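Local coordinates for bluetongue virus COAT protein VP7 (PDB 1BVP) that forms trimers that assemble as 260 capsomers on a scaffold of VP3, building up the virus core, at residues Ile99-Thr103 against Glu104-Glu108; Gln202-Gln205 against Ala206-Val210; Ala284-Arg288 against Thr289-Asn293. All coordinates share one frame; numbering follows the deposited sequence.

Interaction 1 of 3, residues Ile99-Thr103 against Glu104-Glu108; sequences IPFTT and EAANE
T102 is the N-cap of helix 103-116: T102 OG1 accepts a hydrogen bond from A105 N at 3.2 Å. The N-H points almost straight at the oxygen, at 166°. The T102 chi1 of 58° sets OG1 between the backbone N and the carbonyl carbon, where A105 N can reach it.

Two backbone bonds open the helix. A106 N binds T102 O at 2.9 Å, and N107 N binds T103 O, also at 2.9 Å. T103 O takes a second bond, from N107 ND2 at 2.6 Å. This donor sits above the carbonyl plane, and N107 N comes from the opposite face. The acceptor lies almost in the plane of the N107 amide. The T103 and N107 side chains run side by side in the same direction, with T103 CG2 next to the amide nitrogen.

Apolar contact is small. F101 CE1 meets A106 CB at 3.7 Å, and the methyl approaches the ring obliquely. F101 also touches T3 and T10 of helix 2-15. T10 OG1 is hydrogen-bonded to T102 N.

E104 folds back by the bend at its chi2, which brings E104 OE1 to 3.5 Å from T102 CB. E104 also packs on E104 of the second and third subunits, so the first turn lies where all three chains of the trimer meet.

The chemistry is that of a capped helix start. One hydroxyl answers a first-turn N-H. T103 O and R13 O of the second subunit both accept from N107 ND2, which would fix the rotation of the amide. The helix N-terminus would probably favour the charge of E104, and the neighbouring E104 carboxylates would oppose it. The ion pair of E104 with R13 of the second subunit is long and weak.

Interaction 2 of 3, residues Gln202-Gln205 against Ala206-Val210; sequences QQTQ and AGVTV
The flat group of this contact is the peptide between Q205 and A206, and V208 meets it at its oxygen. V208 CG2 stands 3.6 Å from Q205 O, well off the line of the C=O bond. The second flat group is the Q205 side-chain amide. It turns away from 206-210, and the Q205 side chain packs on T237 and Q239 instead.

The other contact is methyl to methyl. T204 CG2 lies 3.8 Å from V208 CG2, and the two side chains cross at about a right angle. T204 has CG2 anti to its own N, while OG1 (chi1 -67°) is set beside that N. One branch therefore serves the apolar contact and the other is polar. OG1 is hydrogen-bonded to I191 O and to M242 N. V208 continues the apolar patch onto A241 and V243 of strand 241-252.

Between them the chain turns at A206 and G207, both exposed. G207 has a positive phi of 131°, a backbone shape that suits glycine. The bend carries the chain from strand 201-203, in the larger antiparallel sheet, to strand 209-212 in the four-stranded one. This is a sheet-to-sheet connection in the beta-sandwich domain of VP7. Q203, just before it, packs on F142 of the second subunit.

Neither segment gives the other a hydrogen bond. Across the bend V208 CG2 makes van der Waals contact with T204 CG2 and Q205 O. The polar tie is that of the buried T204 hydroxyl to strands 183-195 and 241-252.

Interaction 3 of 3, residues Ala284-Arg288 against Thr289-Asn293; sequences AILNR and TTLPN
L286 starts a type I beta turn that runs to T289, at the exit of helix 276-286, and T289 then starts an ST turn. The L286 side chain lies against the returning chain at 291-293. L286 CB lies 3.8 Å from N293 CA. CG comes next and is near P292 O. From there the branches part. L286 CD1 touches P292 O at 3.5 Å; that oxygen is hydrogen-bonded to Y271 OH. L286 CD2 meets L291 CD2 at 4.0 Å and lies close to T289 OG1. L313 of helix 304-323 and Y271 of helix 263-271 also touch this leucine.

The L286 carbonyl is gripped twice. T289 N binds L286 O at 2.9 Å from above the carbonyl plane. T289 OG1 binds the same L286 O at 2.7 Å, in that plane and on a lone pair. The chi1 of 73° puts OG1 between the backbone N and carbonyl carbon of T289. There T289 OG1 can also accept from L291 N, at 3.2 Å, which closes the ST turn.

N287, exposed, is a predicted N-glycosylation site, but no sugar is present here. Its amide plane is turned 56° from that of N293. N293 ND2 donates to a lone pair of N287 OD1 at 2.7 Å, with an N-H...O angle of 167°.

Overall arrangement
Interactions 1 and 3 lie in the helical part of the chain, with centres about 26 Å apart. Interaction 2 is in the beta part, its centre about 61 Å from that of interaction 1. Interaction 3 lies nearest the chain centre, with L286 and L291 buried but N287 and R288 exposed. Interaction 2 is farthest out, with A206 and G207 exposed. In interaction 1 no touching residue is exposed. Interactions 1 and 3 lie at opposite ends of helices. All three use a threonine hydroxyl bonded to backbone: T102 and T289 within their own segments, T204 to neighbouring strands. Interaction 1 faces both other subunits, interaction 2 meets one through Q203, and 284-293 meets no other chain of the trimer.

Interaction 1 of 3, residues Ile99-Thr103 against Glu104-Glu108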
ATOM      1  N   ILE A  99     -18.649  -8.431  29.525  1.00 21.68           N
ATOM      2  CA  ILE A  99     -18.664  -7.422  28.453  1.00 19.33           C
ATOM      3  C   ILE A  99     -18.268  -8.174  27.190  1.00 20.20           C
ATOM      4  O   ILE A  99     -17.181  -8.753  27.107  1.00 22.60           O
ATOM      5  CB  ILE A  99     -17.662  -6.301  28.647  1.00 16.72           C
ATOM      6  CG1 ILE A  99     -17.871  -5.628  30.004  1.00 13.94           C
ATOM      7  CG2 ILE A  99     -17.811  -5.307  27.491  1.00 11.04           C
ATOM      8  CD1 ILE A  99     -17.017  -4.414  30.192  1.00 11.69           C
ATOM      9  N   PRO A 100     -19.169  -8.224  26.208  1.00 19.40           N
ATOM     10  CA  PRO A 100     -18.832  -8.949  24.977  1.00 19.98           C
ATOM     11  C   PRO A 100     -17.966  -8.128  23.992  1.00 18.92           C
ATOM     12  O   PRO A 100     -17.885  -6.898  24.078  1.00 17.31           O
ATOM     13  CB  PRO A 100     -20.218  -9.280  24.404  1.00 14.75           C
ATOM     14  CG  PRO A 100     -20.997  -8.014  24.749  1.00 16.28           C
ATOM     15  CD  PRO A 100     -20.496  -7.575  26.126  1.00 15.04           C
ATOM     16  N   PHE A 101     -17.224  -8.821  23.137  1.00 16.66           N
ATOM     17  CA  PHE A 101     -16.427  -8.153  22.111  1.00 11.83           C
ATOM     18  C   PHE A 101     -16.943  -8.661  20.759  1.00 12.37           C
ATOM     19  O   PHE A 101     -17.539  -9.746  20.676  1.00 18.04           O
ATOM     20  CB  PHE A 101     -14.927  -8.405  22.290  1.00 10.32           C
ATOM     21  CG  PHE A 101     -14.551  -9.856  22.442  1.00  9.55           C
ATOM     22  CD1 PHE A 101     -14.435 -10.681  21.325  1.00 11.13           C
ATOM     23  CD2 PHE A 101     -14.292 -10.388  23.696  1.00  9.55           C
ATOM     24  CE1 PHE A 101     -14.064 -12.037  21.467  1.00 14.05           C
ATOM     25  CE2 PHE A 101     -13.921 -11.726  23.856  1.00 13.40           C
ATOM     26  CZ  PHE A 101     -13.806 -12.557  22.736  1.00 14.57           C
ATOM     27  N   THR A 102     -16.834  -7.843  19.726  1.00 10.82           N
ATOM     28  CA  THR A 102     -17.316  -8.244  18.421  1.00  3.59           C
ATOM     29  C   THR A 102     -16.348  -9.151  17.632  1.00  8.54           C
ATOM     30  O   THR A 102     -15.148  -9.210  17.895  1.00 10.33           O
ATOM     31  CB  THR A 102     -17.568  -7.015  17.565  1.00  7.91           C
ATOM     32  OG1 THR A 102     -16.355  -6.256  17.464  1.00 18.53           O
ATOM     33  CG2 THR A 102     -18.650  -6.156  18.162  1.00  6.75           C
ATOM     34  N   THR A 103     -16.897  -9.850  16.647  1.00 14.69           N
ATOM     35  CA  THR A 103     -16.124 -10.688  15.749  1.00 14.08           C
ATOM     36  C   THR A 103     -14.993  -9.854  15.083  1.00 16.35           C
ATOM     37  O   THR A 103     -13.862 -10.327  15.012  1.00 19.81           O
ATOM     38  CB  THR A 103     -17.060 -11.291  14.670  1.00 13.38           C
ATOM     39  OG1 THR A 103     -17.873 -12.303  15.261  1.00 17.55           O
ATOM     40  CG2 THR A 103     -16.284 -11.904  13.556  1.00  7.48           C
ATOM     41  N   GLU A 104     -15.290  -8.623  14.645  1.00 12.13           N
ATOM     42  CA  GLU A 104     -14.298  -7.725  14.034  1.00 11.27           C
ATOM     43  C   GLU A 104     -13.154  -7.464  15.004  1.00 12.03           C
ATOM     44  O   GLU A 104     -11.992  -7.731  14.695  1.00 15.88           O
ATOM     45  CB  GLU A 104     -14.895  -6.372  13.668  1.00 20.18           C
ATOM     46  CG  GLU A 104     -15.986  -6.394  12.607  1.00 44.30           C
ATOM     47  CD  GLU A 104     -17.215  -7.296  12.946  1.00 55.67           C
ATOM     48  OE1 GLU A 104     -17.773  -7.242  14.085  1.00 51.12           O
ATOM     49  OE2 GLU A 104     -17.633  -8.063  12.034  1.00 66.69           O
ATOM     50  N   ALA A 105     -13.472  -7.000  16.202  1.00  7.33           N
ATOM     51  CA  ALA A 105     -12.413  -6.713  17.144  1.00  3.74           C
ATOM     52  C   ALA A 105     -11.580  -7.962  17.472  1.00  7.50           C
ATOM     53  O   ALA A 105     -10.355  -7.917  17.541  1.00 12.60           O
ATOM     54  CB  ALA A 105     -12.988  -6.104  18.390  1.00  2.07           C
ATOM     55  N   ALA A 106     -12.243  -9.091  17.625  1.00  7.00           N
ATOM     56  CA  ALA A 106     -11.561 -10.322  17.991  1.00  7.24           C
ATOM     57  C   ALA A 106     -10.574 -10.680  16.913  1.00 10.33           C
ATOM     58  O   ALA A 106      -9.433 -11.005  17.180  1.00 16.78           O
ATOM     59  CB  ALA A 106     -12.588 -11.451  18.143  1.00  3.16           C
ATOM     60  N   ASN A 107     -11.052 -10.678  15.682  1.00  9.75           N
ATOM     61  CA  ASN A 107     -10.221 -11.021  14.536  1.00 12.26           C
ATOM     62  C   ASN A 107      -9.063 -10.059  14.308  1.00 14.67           C
ATOM     63  O   ASN A 107      -7.966 -10.455  13.937  1.00 19.75           O
ATOM     64  CB  ASN A 107     -11.092 -11.151  13.300  1.00 11.91           C
ATOM     65  CG  ASN A 107     -11.818 -12.480  13.251  1.00 13.60           C
ATOM     66  OD1 ASN A 107     -11.332 -13.443  12.668  1.00 18.88           O
ATOM     67  ND2 ASN A 107     -12.957 -12.554  13.900  1.00 18.50           N
ATOM     68  N   GLU A 108      -9.296  -8.792  14.587  1.00 16.16           N
ATOM     69  CA  GLU A 108      -8.250  -7.807  14.463  1.00 14.16           C
ATOM     70  C   GLU A 108      -7.130  -8.054  15.506  1.00 13.58           C
ATOM     71  O   GLU A 108      -5.941  -8.068  15.174  1.00 17.05           O
ATOM     72  CB  GLU A 108      -8.886  -6.453  14.571  1.00 16.25           C
ATOM     73  CG  GLU A 108      -7.953  -5.380  14.984  1.00 30.92           C
ATOM     74  CD  GLU A 108      -8.564  -3.986  14.788  1.00 37.84           C
ATOM     75  OE1 GLU A 108      -9.730  -3.931  14.235  1.00 36.71           O
ATOM     76  OE2 GLU A 108      -7.851  -2.982  15.163  1.00 30.99           O
TER

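Interaction 2 of 3, residues Gln202-Gln205 against Ala206-Val210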
ATOM      1  N   GLN A 202      33.133   3.296 -25.346  1.00 33.46           N
ATOM      2  CA  GLN A 202      33.481   1.935 -25.700  1.00 36.85           C
ATOM      3  C   GLN A 202      32.145   1.151 -25.707  1.00 35.93           C
ATOM      4  O   GLN A 202      31.183   1.539 -25.041  1.00 34.89           O
ATOM      5  CB  GLN A 202      34.467   1.387 -24.670  1.00 41.19           C
ATOM      6  CG  GLN A 202      34.935  -0.018 -24.942  1.00 58.79           C
ATOM      7  CD  GLN A 202      36.145  -0.074 -25.838  1.00 70.40           C
ATOM      8  OE1 GLN A 202      36.754   0.956 -26.143  1.00 75.59           O
ATOM      9  NE2 GLN A 202      36.507  -1.279 -26.268  1.00 74.04           N
ATOM     10  N   GLN A 203      32.065   0.100 -26.515  1.00 37.09           N
ATOM     11  CA  GLN A 203      30.857  -0.717 -26.617  1.00 36.39           C
ATOM     12  C   GLN A 203      31.067  -2.070 -25.974  1.00 37.35           C
ATOM     13  O   GLN A 203      32.201  -2.562 -25.894  1.00 45.39           O
ATOM     14  CB  GLN A 203      30.541  -1.017 -28.072  1.00 42.94           C
ATOM     15  CG  GLN A 203      29.261  -0.461 -28.562  1.00 54.43           C
ATOM     16  CD  GLN A 203      29.424   0.956 -29.012  1.00 62.18           C
ATOM     17  OE1 GLN A 203      29.947   1.809 -28.278  1.00 60.22           O
ATOM     18  NE2 GLN A 203      29.026   1.217 -30.257  1.00 68.38           N
ATOM     19  N   THR A 204      29.973  -2.685 -25.546  1.00 33.34           N
ATOM     20  CA  THR A 204      30.035  -4.025 -24.994  1.00 28.17           C
ATOM     21  C   THR A 204      29.494  -4.917 -26.106  1.00 31.82           C
ATOM     22  O   THR A 204      28.407  -4.658 -26.640  1.00 31.86           O
ATOM     23  CB  THR A 204      29.223  -4.158 -23.696  1.00 19.78           C
ATOM     24  OG1 THR A 204      29.849  -3.368 -22.668  1.00 16.94           O
ATOM     25  CG2 THR A 204      29.218  -5.612 -23.236  1.00 11.34           C
ATOM     26  N   GLN A 205      30.317  -5.863 -26.555  1.00 38.67           N
ATOM     27  CA  GLN A 205      29.918  -6.780 -27.638  1.00 45.27           C
ATOM     28  C   GLN A 205      28.960  -7.823 -27.079  1.00 42.35           C
ATOM     29  O   GLN A 205      29.060  -8.192 -25.910  1.00 42.62           O
ATOM     30  CB  GLN A 205      31.138  -7.532 -28.236  1.00 55.44           C
ATOM     31  CG  GLN A 205      32.233  -6.701 -28.920  1.00 63.93           C
ATOM     32  CD  GLN A 205      31.663  -5.719 -29.930  1.00 73.39           C
ATOM     33  OE1 GLN A 205      31.865  -4.494 -29.820  1.00 76.36           O
ATOM     34  NE2 GLN A 205      30.917  -6.239 -30.902  1.00 77.36           N
ATOM     35  N   ALA A 206      28.041  -8.318 -27.899  1.00 39.31           N
ATOM     36  CA  ALA A 206      27.138  -9.365 -27.420  1.00 35.16           C
ATOM     37  C   ALA A 206      27.999 -10.602 -27.162  1.00 33.18           C
ATOM     38  O   ALA A 206      29.031 -10.789 -27.800  1.00 35.88           O
ATOM     39  CB  ALA A 206      26.067  -9.674 -28.463  1.00 32.03           C
ATOM     40  N   GLY A 207      27.612 -11.432 -26.206  1.00 33.33           N
ATOM     41  CA  GLY A 207      28.403 -12.625 -25.964  1.00 28.64           C
ATOM     42  C   GLY A 207      28.726 -12.800 -24.507  1.00 31.93           C
ATOM     43  O   GLY A 207      29.122 -13.889 -24.086  1.00 32.70           O
ATOM     44  N   VAL A 208      28.589 -11.714 -23.747  1.00 36.08           N
ATOM     45  CA  VAL A 208      28.836 -11.733 -22.307  1.00 34.33           C
ATOM     46  C   VAL A 208      27.757 -12.586 -21.668  1.00 34.65           C
ATOM     47  O   VAL A 208      26.601 -12.588 -22.127  1.00 36.97           O
ATOM     48  CB  VAL A 208      28.723 -10.332 -21.703  1.00 33.01           C
ATOM     49  CG1 VAL A 208      29.182 -10.357 -20.257  1.00 32.76           C
ATOM     50  CG2 VAL A 208      29.554  -9.361 -22.495  1.00 36.09           C
ATOM     51  N   THR A 209      28.124 -13.319 -20.627  1.00 31.75           N
ATOM     52  CA  THR A 209      27.159 -14.156 -19.935  1.00 31.19           C
ATOM     53  C   THR A 209      27.212 -13.985 -18.425  1.00 31.85           C
ATOM     54  O   THR A 209      28.245 -13.618 -17.858  1.00 31.25           O
ATOM     55  CB  THR A 209      27.335 -15.672 -20.246  1.00 29.81           C
ATOM     56  OG1 THR A 209      28.572 -16.155 -19.695  1.00 34.47           O
ATOM     57  CG2 THR A 209      27.272 -15.922 -21.730  1.00 18.73           C
ATOM     58  N   VAL A 210      26.054 -14.206 -17.805  1.00 35.52           N
ATOM     59  CA  VAL A 210      25.883 -14.164 -16.351  1.00 29.81           C
ATOM     60  C   VAL A 210      25.232 -15.512 -16.025  1.00 26.48           C
ATOM     61  O   VAL A 210      24.357 -15.991 -16.759  1.00 28.25           O
ATOM     62  CB  VAL A 210      24.957 -13.000 -15.894  1.00 24.14           C
ATOM     63  CG1 VAL A 210      24.799 -13.040 -14.385  1.00 18.47           C
ATOM     64  CG2 VAL A 210      25.553 -11.658 -16.295  1.00 19.10           C
TER

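Interaction 3 of 3, residues Ala284-Arg288 against Thr289-Asn293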
ATOM      1  N   ALA A 284       1.345  13.332  24.291  1.00 12.31           N
ATOM      2  CA  ALA A 284       1.486  12.863  25.677  1.00 10.60           C
ATOM      3  C   ALA A 284       1.379  11.349  25.812  1.00 13.19           C
ATOM      4  O   ALA A 284       2.117  10.741  26.579  1.00 23.49           O
ATOM      5  CB  ALA A 284       0.464  13.530  26.571  1.00 10.31           C
ATOM      6  N   ILE A 285       0.446  10.734  25.099  1.00 12.82           N
ATOM      7  CA  ILE A 285       0.302   9.290  25.169  1.00 12.50           C
ATOM      8  C   ILE A 285       1.515   8.612  24.519  1.00 15.89           C
ATOM      9  O   ILE A 285       2.078   7.679  25.085  1.00 19.30           O
ATOM     10  CB  ILE A 285      -1.016   8.828  24.477  1.00 12.50           C
ATOM     11  CG1 ILE A 285      -2.226   9.420  25.191  1.00 10.73           C
ATOM     12  CG2 ILE A 285      -1.110   7.318  24.434  1.00  4.09           C
ATOM     13  CD1 ILE A 285      -3.497   9.290  24.406  1.00 12.20           C
ATOM     14  N   LEU A 286       1.951   9.089  23.357  1.00 18.03           N
ATOM     15  CA  LEU A 286       3.092   8.457  22.692  1.00 14.62           C
ATOM     16  C   LEU A 286       4.422   8.613  23.460  1.00 20.92           C
ATOM     17  O   LEU A 286       5.321   7.767  23.320  1.00 21.68           O
ATOM     18  CB  LEU A 286       3.190   8.918  21.238  1.00  7.50           C
ATOM     19  CG  LEU A 286       2.106   8.316  20.326  1.00  5.92           C
ATOM     20  CD1 LEU A 286       2.122   8.910  18.950  1.00  3.48           C
ATOM     21  CD2 LEU A 286       2.215   6.790  20.245  1.00  2.48           C
ATOM     22  N   ASN A 287       4.528   9.631  24.325  1.00 20.62           N
ATOM     23  CA  ASN A 287       5.752   9.835  25.139  1.00 23.08           C
ATOM     24  C   ASN A 287       6.018   8.701  26.090  1.00 23.22           C
ATOM     25  O   ASN A 287       7.089   8.605  26.664  1.00 32.75           O
ATOM     26  CB  ASN A 287       5.695  11.112  25.985  1.00 26.76           C
ATOM     27  CG  ASN A 287       5.913  12.357  25.157  1.00 40.28           C
ATOM     28  OD1 ASN A 287       6.516  12.284  24.076  1.00 48.01           O
ATOM     29  ND2 ASN A 287       5.421  13.505  25.636  1.00 40.45           N
ATOM     30  N   ARG A 288       5.011   7.882  26.314  1.00 24.65           N
ATOM     31  CA  ARG A 288       5.113   6.774  27.238  1.00 23.43           C
ATOM     32  C   ARG A 288       5.420   5.501  26.482  1.00 25.48           C
ATOM     33  O   ARG A 288       5.309   4.411  27.037  1.00 28.93           O
ATOM     34  CB  ARG A 288       3.773   6.629  27.967  1.00 26.56           C
ATOM     35  CG  ARG A 288       3.664   7.237  29.354  1.00 29.19           C
ATOM     36  CD  ARG A 288       3.725   8.754  29.443  1.00 38.44           C
ATOM     37  NE  ARG A 288       4.994   9.204  30.013  1.00 55.97           N
ATOM     38  CZ  ARG A 288       5.644   8.622  31.028  1.00 66.31           C
ATOM     39  NH1 ARG A 288       5.167   7.545  31.670  1.00 69.93           N
ATOM     40  NH2 ARG A 288       6.878   9.030  31.300  1.00 71.21           N
ATOM     41  N   THR A 289       5.770   5.631  25.206  1.00 27.32           N
ATOM     42  CA  THR A 289       6.063   4.477  24.362  1.00 25.51           C
ATOM     43  C   THR A 289       7.399   4.641  23.623  1.00 28.12           C
ATOM     44  O   THR A 289       8.099   5.650  23.774  1.00 30.98           O
ATOM     45  CB  THR A 289       4.934   4.270  23.315  1.00 24.83           C
ATOM     46  OG1 THR A 289       5.023   5.281  22.304  1.00 23.33           O
ATOM     47  CG2 THR A 289       3.546   4.370  23.978  1.00 22.51           C
ATOM     48  N   THR A 290       7.748   3.653  22.802  1.00 28.57           N
ATOM     49  CA  THR A 290       8.995   3.712  22.044  1.00 25.47           C
ATOM     50  C   THR A 290       8.755   4.275  20.656  1.00 26.04           C
ATOM     51  O   THR A 290       9.654   4.285  19.814  1.00 38.34           O
ATOM     52  CB  THR A 290       9.657   2.339  21.941  1.00 25.62           C
ATOM     53  OG1 THR A 290       8.696   1.371  21.519  1.00 31.79           O
ATOM     54  CG2 THR A 290      10.201   1.928  23.293  1.00 25.29           C
ATOM     55  N   LEU A 291       7.541   4.763  20.439  1.00 16.64           N
ATOM     56  CA  LEU A 291       7.141   5.341  19.183  1.00 14.25           C
ATOM     57  C   LEU A 291       7.388   6.843  19.210  1.00 17.13           C
ATOM     58  O   LEU A 291       7.420   7.461  20.277  1.00 23.67           O
ATOM     59  CB  LEU A 291       5.645   5.125  18.984  1.00 17.11           C
ATOM     60  CG  LEU A 291       4.954   4.047  18.152  1.00 18.78           C
ATOM     61  CD1 LEU A 291       5.875   3.045  17.582  1.00 21.32           C
ATOM     62  CD2 LEU A 291       3.911   3.390  19.033  1.00 20.10           C
ATOM     63  N   PRO A 292       7.712   7.427  18.047  1.00 18.20           N
ATOM     64  CA  PRO A 292       7.934   8.872  18.017  1.00 17.27           C
ATOM     65  C   PRO A 292       6.603   9.541  18.382  1.00 23.49           C
ATOM     66  O   PRO A 292       5.524   9.055  18.033  1.00 23.20           O
ATOM     67  CB  PRO A 292       8.338   9.136  16.559  1.00 11.48           C
ATOM     68  CG  PRO A 292       7.935   7.879  15.813  1.00 11.27           C
ATOM     69  CD  PRO A 292       8.191   6.795  16.803  1.00 14.22           C
ATOM     70  N   ASN A 293       6.682  10.661  19.082  1.00 26.54           N
ATOM     71  CA  ASN A 293       5.492  11.342  19.531  1.00 24.44           C
ATOM     72  C   ASN A 293       4.771  12.255  18.550  1.00 23.84           C
ATOM     73  O   ASN A 293       3.639  12.650  18.811  1.00 30.47           O
ATOM     74  CB  ASN A 293       5.761  12.026  20.867  1.00 34.17           C
ATOM     75  CG  ASN A 293       6.674  13.222  20.738  1.00 50.86           C
ATOM     76  OD1 ASN A 293       6.970  13.691  19.629  1.00 61.38           O
ATOM     77  ND2 ASN A 293       7.122  13.739  21.868  1.00 55.10           N
TER